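Local atomic coordinates of spectinomycin phosphotransferase (Legionella pneumophila, PDB entry 3I1A), a protein that probably transfers a phosphate group from a nucleotide to the antibiotic spectinomycin, the kinase-like reaction by which aminoglycoside phosphotransferases confer resistance. Residues Gly115-His129 with Trp254-Gly268. Sequence-based numbering, arbitrary orientation.
Sequences GKQWKQLGKVLRQIH and WNKPHEIQYFYEGYG
His-129 ND1 and Tyr-267 OH make the shortest polar bond between helices 115-129 and 257-267, at 2.6 Å and nearly straight (173°); either atom could be the donor. Each group meets the other at its ring edge, in plane, with the two rings steeply inclined to one another. His-129 NE2 is hydrogen-bonded to Asp-242 OD2, so the imidazole is held at both nitrogens. With CG anti to the backbone N (chi1 -168°), the Tyr-267 ring drops as a knob among Gly-122, Leu-125, Arg-126 and His-129. Arg-126 CD lies over one face of that ring, and the bend at chi2 returns NH1 to Tyr-267 O, 2.8 Å away in the carbonyl plane; NH2 forms a salt bridge with Glu-130.

The axes approach to 6.4 Å, a short spacing consistent with Gly-122 and Gly-266 facing the partner helix with no side chain between. Gly-122 CA packs over the face of Phe-263, a second knob, whose edge meets Leu-125 CD2. Where Gly-266 faces Lys-119, the backbones are in direct contact: Gly-266 CA points a C-H at Lys-119 O (3.4 Å), and Gly-122 CA does likewise to Phe-263 O.

Farther along, Trp-118 presents CH2 to the face of Trp-254, 3.5 Å from CD1, in an edge-to-face pair with planes at 59°. Glu-259 CB lies over one face of the Trp-118 six-membered ring, while Trp-118 NE1 donates to a water. Nearer the surface, Lys-119 NZ and Glu-265 OE2 form a salt bridge (3.2 Å) whose hydrogen bond is weak.

Trp-254 sits about 7 Å, side chain to side chain, from Asn-217, which binds magnesium in another structure of this protein. The contact thus combines backbone-close packing at the glycines with polar bonds at the His-129 end and aromatic contacts at the Trp-254 end, the latter lying near the nucleotide and magnesium site of this kinase-like fold.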
loop_
_atom_site.group_PDB
_atom_site.type_symbol
_atom_site.label_atom_id
_atom_site.label_comp_id
_atom_site.label_asym_id
_atom_site.label_seq_id
_atom_site.Cartn_x
_atom_site.Cartn_y
_atom_site.Cartn_z
ATOM N N GLY A 115 19.366 1.035 -11.751
ATOM C CA GLY A 115 19.415 2.490 -11.723
ATOM C C GLY A 115 18.386 3.058 -12.677
ATOM O O GLY A 115 17.695 4.043 -12.373
ATOM N N LYS A 116 18.279 2.438 -13.849
ATOM C CA LYS A 116 17.323 2.879 -14.858
ATOM C C LYS A 116 15.895 2.809 -14.307
ATOM O O LYS A 116 15.087 3.746 -14.485
ATOM C CB LYS A 116 17.482 2.013 -16.104
ATOM C CG LYS A 116 16.603 2.408 -17.263
ATOM C CD LYS A 116 17.003 1.626 -18.506
ATOM C CE LYS A 116 16.263 2.111 -19.731
ATOM N NZ LYS A 116 16.634 1.269 -20.893
ATOM N N GLN A 117 15.588 1.725 -13.599
ATOM C CA GLN A 117 14.260 1.569 -13.003
ATOM C C GLN A 117 14.015 2.561 -11.862
ATOM O O GLN A 117 12.888 2.981 -11.641
ATOM C CB GLN A 117 14.065 0.116 -12.543
ATOM C CG GLN A 117 14.071 -0.846 -13.722
ATOM C CD GLN A 117 14.225 -2.320 -13.342
ATOM O OE1 GLN A 117 14.741 -2.651 -12.286
ATOM N NE2 GLN A 117 13.802 -3.200 -14.234
ATOM N N TRP A 118 15.055 2.938 -11.131
ATOM C CA TRP A 118 14.876 3.903 -10.054
ATOM C C TRP A 118 14.498 5.238 -10.692
ATOM O O TRP A 118 13.625 5.930 -10.195
ATOM C CB TRP A 118 16.144 4.083 -9.237
ATOM C CG TRP A 118 16.256 3.089 -8.135
ATOM C CD1 TRP A 118 17.120 2.036 -8.061
ATOM C CD2 TRP A 118 15.487 3.066 -6.923
ATOM N NE1 TRP A 118 16.941 1.360 -6.868
ATOM C CE2 TRP A 118 15.945 1.968 -6.156
ATOM C CE3 TRP A 118 14.464 3.867 -6.409
ATOM C CZ2 TRP A 118 15.409 1.651 -4.900
ATOM C CZ3 TRP A 118 13.928 3.552 -5.152
ATOM C CH2 TRP A 118 14.404 2.454 -4.416
ATOM N N LYS A 119 15.159 5.574 -11.794
ATOM C CA LYS A 119 14.851 6.813 -12.493
ATOM C C LYS A 119 13.419 6.803 -13.018
ATOM O O LYS A 119 12.696 7.802 -12.881
ATOM C CB LYS A 119 15.836 7.042 -13.645
ATOM C CG LYS A 119 17.228 7.398 -13.159
ATOM C CD LYS A 119 18.229 7.636 -14.306
ATOM C CE LYS A 119 19.640 7.871 -13.728
ATOM N NZ LYS A 119 20.721 7.883 -14.748
ATOM N N GLN A 120 13.006 5.672 -13.602
ATOM C CA GLN A 120 11.656 5.514 -14.147
ATOM C C GLN A 120 10.631 5.649 -13.009
ATOM O O GLN A 120 9.570 6.256 -13.189
ATOM C CB GLN A 120 11.515 4.143 -14.812
ATOM C CG GLN A 120 10.116 3.866 -15.339
ATOM C CD GLN A 120 9.965 2.496 -15.976
ATOM O OE1 GLN A 120 10.713 1.544 -15.660
ATOM N NE2 GLN A 120 8.969 2.369 -16.863
ATOM N N LEU A 121 10.953 5.098 -11.833
ATOM C CA LEU A 121 10.025 5.199 -10.706
ATOM C C LEU A 121 9.880 6.674 -10.308
ATOM O O LEU A 121 8.772 7.143 -9.999
ATOM C CB LEU A 121 10.508 4.360 -9.511
ATOM C CG LEU A 121 9.708 4.505 -8.204
ATOM C CD1 LEU A 121 8.272 3.985 -8.409
ATOM C CD2 LEU A 121 10.393 3.720 -7.088
ATOM N N GLY A 122 10.998 7.401 -10.307
ATOM C CA GLY A 122 10.942 8.819 -9.983
ATOM C C GLY A 122 10.103 9.567 -11.017
ATOM O O GLY A 122 9.291 10.433 -10.672
ATOM N N LYS A 123 10.316 9.266 -12.298
ATOM C CA LYS A 123 9.539 9.913 -13.367
ATOM C C LYS A 123 8.022 9.648 -13.224
ATOM O O LYS A 123 7.203 10.557 -13.341
ATOM C CB LYS A 123 10.024 9.399 -14.726
ATOM C CG LYS A 123 9.269 9.889 -15.973
ATOM C CD LYS A 123 9.818 9.180 -17.235
ATOM C CE LYS A 123 10.047 7.658 -17.018
ATOM N NZ LYS A 123 10.353 6.786 -18.240
ATOM N N VAL A 124 7.661 8.397 -12.943
ATOM C CA VAL A 124 6.254 8.025 -12.816
ATOM C C VAL A 124 5.588 8.604 -11.577
ATOM O O VAL A 124 4.451 9.086 -11.636
ATOM C CB VAL A 124 6.105 6.473 -12.833
ATOM C CG1 VAL A 124 4.668 6.070 -12.512
ATOM C CG2 VAL A 124 6.488 5.962 -14.219
ATOM N N LEU A 125 6.285 8.589 -10.459
ATOM C CA LEU A 125 5.683 9.143 -9.263
ATOM C C LEU A 125 5.538 10.650 -9.431
ATOM O O LEU A 125 4.588 11.235 -8.933
ATOM C CB LEU A 125 6.508 8.798 -8.034
ATOM C CG LEU A 125 5.785 8.920 -6.698
ATOM C CD1 LEU A 125 4.512 8.066 -6.707
ATOM C CD2 LEU A 125 6.698 8.424 -5.589
ATOM N N ARG A 126 6.451 11.306 -10.150
ATOM C CA ARG A 126 6.270 12.745 -10.359
ATOM C C ARG A 126 5.032 12.965 -11.244
ATOM O O ARG A 126 4.258 13.908 -11.039
ATOM C CB ARG A 126 7.520 13.355 -11.019
ATOM C CG ARG A 126 7.424 14.876 -11.303
ATOM C CD ARG A 126 7.356 15.691 -10.019
ATOM N NE ARG A 126 7.192 17.129 -10.282
ATOM C CZ ARG A 126 8.157 17.933 -10.733
ATOM N NH1 ARG A 126 9.378 17.467 -10.976
ATOM N NH2 ARG A 126 7.901 19.224 -10.950
ATOM N N GLN A 127 4.846 12.095 -12.236
ATOM C CA GLN A 127 3.690 12.182 -13.131
ATOM C C GLN A 127 2.397 12.079 -12.340
ATOM O O GLN A 127 1.431 12.799 -12.597
ATOM C CB GLN A 127 3.687 11.039 -14.150
ATOM C CG GLN A 127 4.444 11.285 -15.440
ATOM C CD GLN A 127 4.095 10.227 -16.474
ATOM O OE1 GLN A 127 4.497 9.081 -16.345
ATOM N NE2 GLN A 127 3.322 10.604 -17.486
ATOM N N ILE A 128 2.385 11.153 -11.394
ATOM C CA ILE A 128 1.214 10.924 -10.559
ATOM C C ILE A 128 0.963 12.152 -9.698
ATOM O O ILE A 128 -0.160 12.670 -9.645
ATOM C CB ILE A 128 1.409 9.650 -9.673
ATOM C CG1 ILE A 128 1.378 8.394 -10.549
ATOM C CG2 ILE A 128 0.303 9.570 -8.603
ATOM C CD1 ILE A 128 2.056 7.173 -9.900
ATOM N N HIS A 129 1.999 12.648 -9.040
ATOM C CA HIS A 129 1.825 13.811 -8.181
ATOM C C HIS A 129 1.396 15.061 -8.942
ATOM O O HIS A 129 0.783 15.945 -8.365
ATOM C CB HIS A 129 3.120 14.107 -7.412
ATOM C CG HIS A 129 3.481 13.039 -6.429
ATOM N ND1 HIS A 129 4.698 12.988 -5.789
ATOM C CD2 HIS A 129 2.757 12.004 -5.942
ATOM C CE1 HIS A 129 4.708 11.967 -4.945
ATOM N NE2 HIS A 129 3.540 11.353 -5.021
ATOM N N TRP A 254 15.503 -0.345 0.087
ATOM C CA TRP A 254 15.216 1.072 -0.179
ATOM C C TRP A 254 15.778 1.914 0.974
ATOM O O TRP A 254 15.091 2.748 1.566
ATOM C CB TRP A 254 13.694 1.275 -0.317
ATOM C CG TRP A 254 13.097 0.727 -1.585
ATOM C CD1 TRP A 254 13.567 -0.311 -2.358
ATOM C CD2 TRP A 254 11.896 1.185 -2.221
ATOM N NE1 TRP A 254 12.723 -0.512 -3.435
ATOM C CE2 TRP A 254 11.696 0.393 -3.374
ATOM C CE3 TRP A 254 10.969 2.194 -1.924
ATOM C CZ2 TRP A 254 10.599 0.580 -4.240
ATOM C CZ3 TRP A 254 9.870 2.384 -2.784
ATOM C CH2 TRP A 254 9.699 1.579 -3.927
ATOM N N ASN A 255 17.054 1.696 1.272
ATOM C CA ASN A 255 17.733 2.396 2.354
ATOM C C ASN A 255 19.150 2.791 1.949
ATOM O O ASN A 255 19.988 3.072 2.799
ATOM C CB ASN A 255 17.789 1.496 3.595
ATOM C CG ASN A 255 18.124 0.048 3.250
ATOM O OD1 ASN A 255 18.850 -0.220 2.296
ATOM N ND2 ASN A 255 17.594 -0.888 4.028
ATOM N N LYS A 256 19.409 2.843 0.648
ATOM C CA LYS A 256 20.737 3.173 0.170
ATOM C C LYS A 256 20.816 4.504 -0.567
ATOM O O LYS A 256 19.952 4.844 -1.377
ATOM C CB LYS A 256 21.229 2.040 -0.720
ATOM C CG LYS A 256 21.172 0.690 -0.025
ATOM C CD LYS A 256 21.436 -0.445 -0.987
ATOM C CE LYS A 256 21.534 -1.745 -0.220
ATOM N NZ LYS A 256 22.609 -1.650 0.807
ATOM N N PRO A 257 21.874 5.279 -0.299
ATOM C CA PRO A 257 22.082 6.585 -0.925
ATOM C C PRO A 257 21.945 6.643 -2.448
ATOM O O PRO A 257 21.293 7.543 -2.974
ATOM C CB PRO A 257 23.476 6.973 -0.436
ATOM C CG PRO A 257 23.505 6.379 0.928
ATOM C CD PRO A 257 22.934 5.006 0.688
ATOM N N HIS A 258 22.518 5.688 -3.171
ATOM C CA HIS A 258 22.418 5.744 -4.631
ATOM C C HIS A 258 20.992 5.606 -5.169
ATOM O O HIS A 258 20.673 6.110 -6.254
ATOM C CB HIS A 258 23.311 4.680 -5.291
ATOM C CG HIS A 258 22.849 3.272 -5.073
ATOM N ND1 HIS A 258 23.310 2.490 -4.036
ATOM C CD2 HIS A 258 21.956 2.511 -5.751
ATOM C CE1 HIS A 258 22.721 1.308 -4.085
ATOM N NE2 HIS A 258 21.892 1.295 -5.115
ATOM N N GLU A 259 20.141 4.921 -4.413
ATOM C CA GLU A 259 18.760 4.713 -4.816
ATOM C C GLU A 259 18.072 6.066 -4.765
ATOM O O GLU A 259 17.277 6.400 -5.645
ATOM C CB GLU A 259 18.080 3.731 -3.860
ATOM C CG GLU A 259 18.779 2.367 -3.856
ATOM C CD GLU A 259 18.297 1.448 -2.766
ATOM O OE1 GLU A 259 17.732 1.939 -1.752
ATOM O OE2 GLU A 259 18.505 0.227 -2.923
ATOM N N ILE A 260 18.388 6.834 -3.726
ATOM C CA ILE A 260 17.819 8.162 -3.563
ATOM C C ILE A 260 18.249 9.072 -4.718
ATOM O O ILE A 260 17.431 9.797 -5.306
ATOM C CB ILE A 260 18.233 8.741 -2.206
ATOM C CG1 ILE A 260 17.669 7.845 -1.094
ATOM C CG2 ILE A 260 17.741 10.172 -2.067
ATOM C CD1 ILE A 260 18.111 8.242 0.283
ATOM N N GLN A 261 19.527 9.006 -5.077
ATOM C CA GLN A 261 20.059 9.810 -6.175
ATOM C C GLN A 261 19.392 9.510 -7.510
ATOM O O GLN A 261 19.021 10.421 -8.247
ATOM C CB GLN A 261 21.573 9.579 -6.321
ATOM C CG GLN A 261 22.195 10.342 -7.483
ATOM C CD GLN A 261 23.646 9.949 -7.735
ATOM O OE1 GLN A 261 24.238 9.163 -6.983
ATOM N NE2 GLN A 261 24.220 10.488 -8.804
ATOM N N TYR A 262 19.256 8.224 -7.834
ATOM C CA TYR A 262 18.630 7.821 -9.086
ATOM C C TYR A 262 17.149 8.220 -9.078
ATOM O O TYR A 262 16.603 8.734 -10.077
ATOM C CB TYR A 262 18.752 6.296 -9.276
ATOM C CG TYR A 262 20.157 5.727 -9.234
ATOM C CD1 TYR A 262 20.365 4.346 -9.077
ATOM C CD2 TYR A 262 21.278 6.552 -9.339
ATOM C CE1 TYR A 262 21.660 3.808 -9.026
ATOM C CE2 TYR A 262 22.585 6.021 -9.290
ATOM C CZ TYR A 262 22.765 4.656 -9.132
ATOM O OH TYR A 262 24.050 4.144 -9.061
ATOM N N PHE A 263 16.484 7.981 -7.951
ATOM C CA PHE A 263 15.078 8.349 -7.863
ATOM C C PHE A 263 14.869 9.830 -8.164
ATOM O O PHE A 263 14.055 10.173 -9.024
ATOM C CB PHE A 263 14.499 8.058 -6.482
ATOM C CG PHE A 263 13.064 8.512 -6.332
ATOM C CD1 PHE A 263 12.010 7.695 -6.748
ATOM C CD2 PHE A 263 12.771 9.797 -5.846
ATOM C CE1 PHE A 263 10.695 8.138 -6.692
ATOM C CE2 PHE A 263 11.447 10.250 -5.787
ATOM C CZ PHE A 263 10.412 9.419 -6.209
ATOM N N TYR A 264 15.602 10.703 -7.478
ATOM C CA TYR A 264 15.411 12.130 -7.707
ATOM C C TYR A 264 15.876 12.625 -9.046
ATOM O O TYR A 264 15.414 13.668 -9.530
ATOM C CB TYR A 264 16.002 12.933 -6.561
ATOM C CG TYR A 264 15.078 12.895 -5.371
ATOM C CD1 TYR A 264 15.295 12.021 -4.307
ATOM C CD2 TYR A 264 13.936 13.703 -5.341
ATOM C CE1 TYR A 264 14.402 11.955 -3.243
ATOM C CE2 TYR A 264 13.040 13.640 -4.292
ATOM C CZ TYR A 264 13.273 12.775 -3.248
ATOM O OH TYR A 264 12.389 12.756 -2.208
ATOM N N GLU A 265 16.805 11.910 -9.668
ATOM C CA GLU A 265 17.184 12.320 -11.005
ATOM C C GLU A 265 15.928 12.163 -11.892
ATOM O O GLU A 265 15.706 12.928 -12.836
ATOM C CB GLU A 265 18.320 11.447 -11.554
ATOM C CG GLU A 265 18.811 11.960 -12.901
ATOM C CD GLU A 265 19.963 11.153 -13.456
ATOM O OE1 GLU A 265 20.822 10.728 -12.641
ATOM O OE2 GLU A 265 20.010 10.958 -14.699
ATOM N N GLY A 266 15.090 11.171 -11.586
ATOM C CA GLY A 266 13.882 10.970 -12.362
ATOM C C GLY A 266 12.720 11.839 -11.907
ATOM O O GLY A 266 11.957 12.345 -12.716
ATOM N N TYR A 267 12.591 12.014 -10.598
ATOM C CA TYR A 267 11.497 12.798 -10.028
ATOM C C TYR A 267 11.676 14.301 -10.320
ATOM O O TYR A 267 10.700 15.027 -10.537
ATOM C CB TYR A 267 11.459 12.535 -8.524
ATOM C CG TYR A 267 10.209 13.038 -7.835
ATOM C CD1 TYR A 267 9.004 12.342 -7.936
ATOM C CD2 TYR A 267 10.237 14.217 -7.094
ATOM C CE1 TYR A 267 7.833 12.831 -7.308
ATOM C CE2 TYR A 267 9.093 14.706 -6.467
ATOM C CZ TYR A 267 7.896 14.013 -6.585
ATOM O OH TYR A 267 6.756 14.551 -6.017
ATOM N N GLY A 268 12.924 14.746 -10.316
ATOM C CA GLY A 268 13.232 16.136 -10.622
ATOM C C GLY A 268 13.100 17.158 -9.524
ATOM O O GLY A 268 14.011 17.948 -9.297
HETATM O O HOH W 1 18.161 -1.139 -5.924
#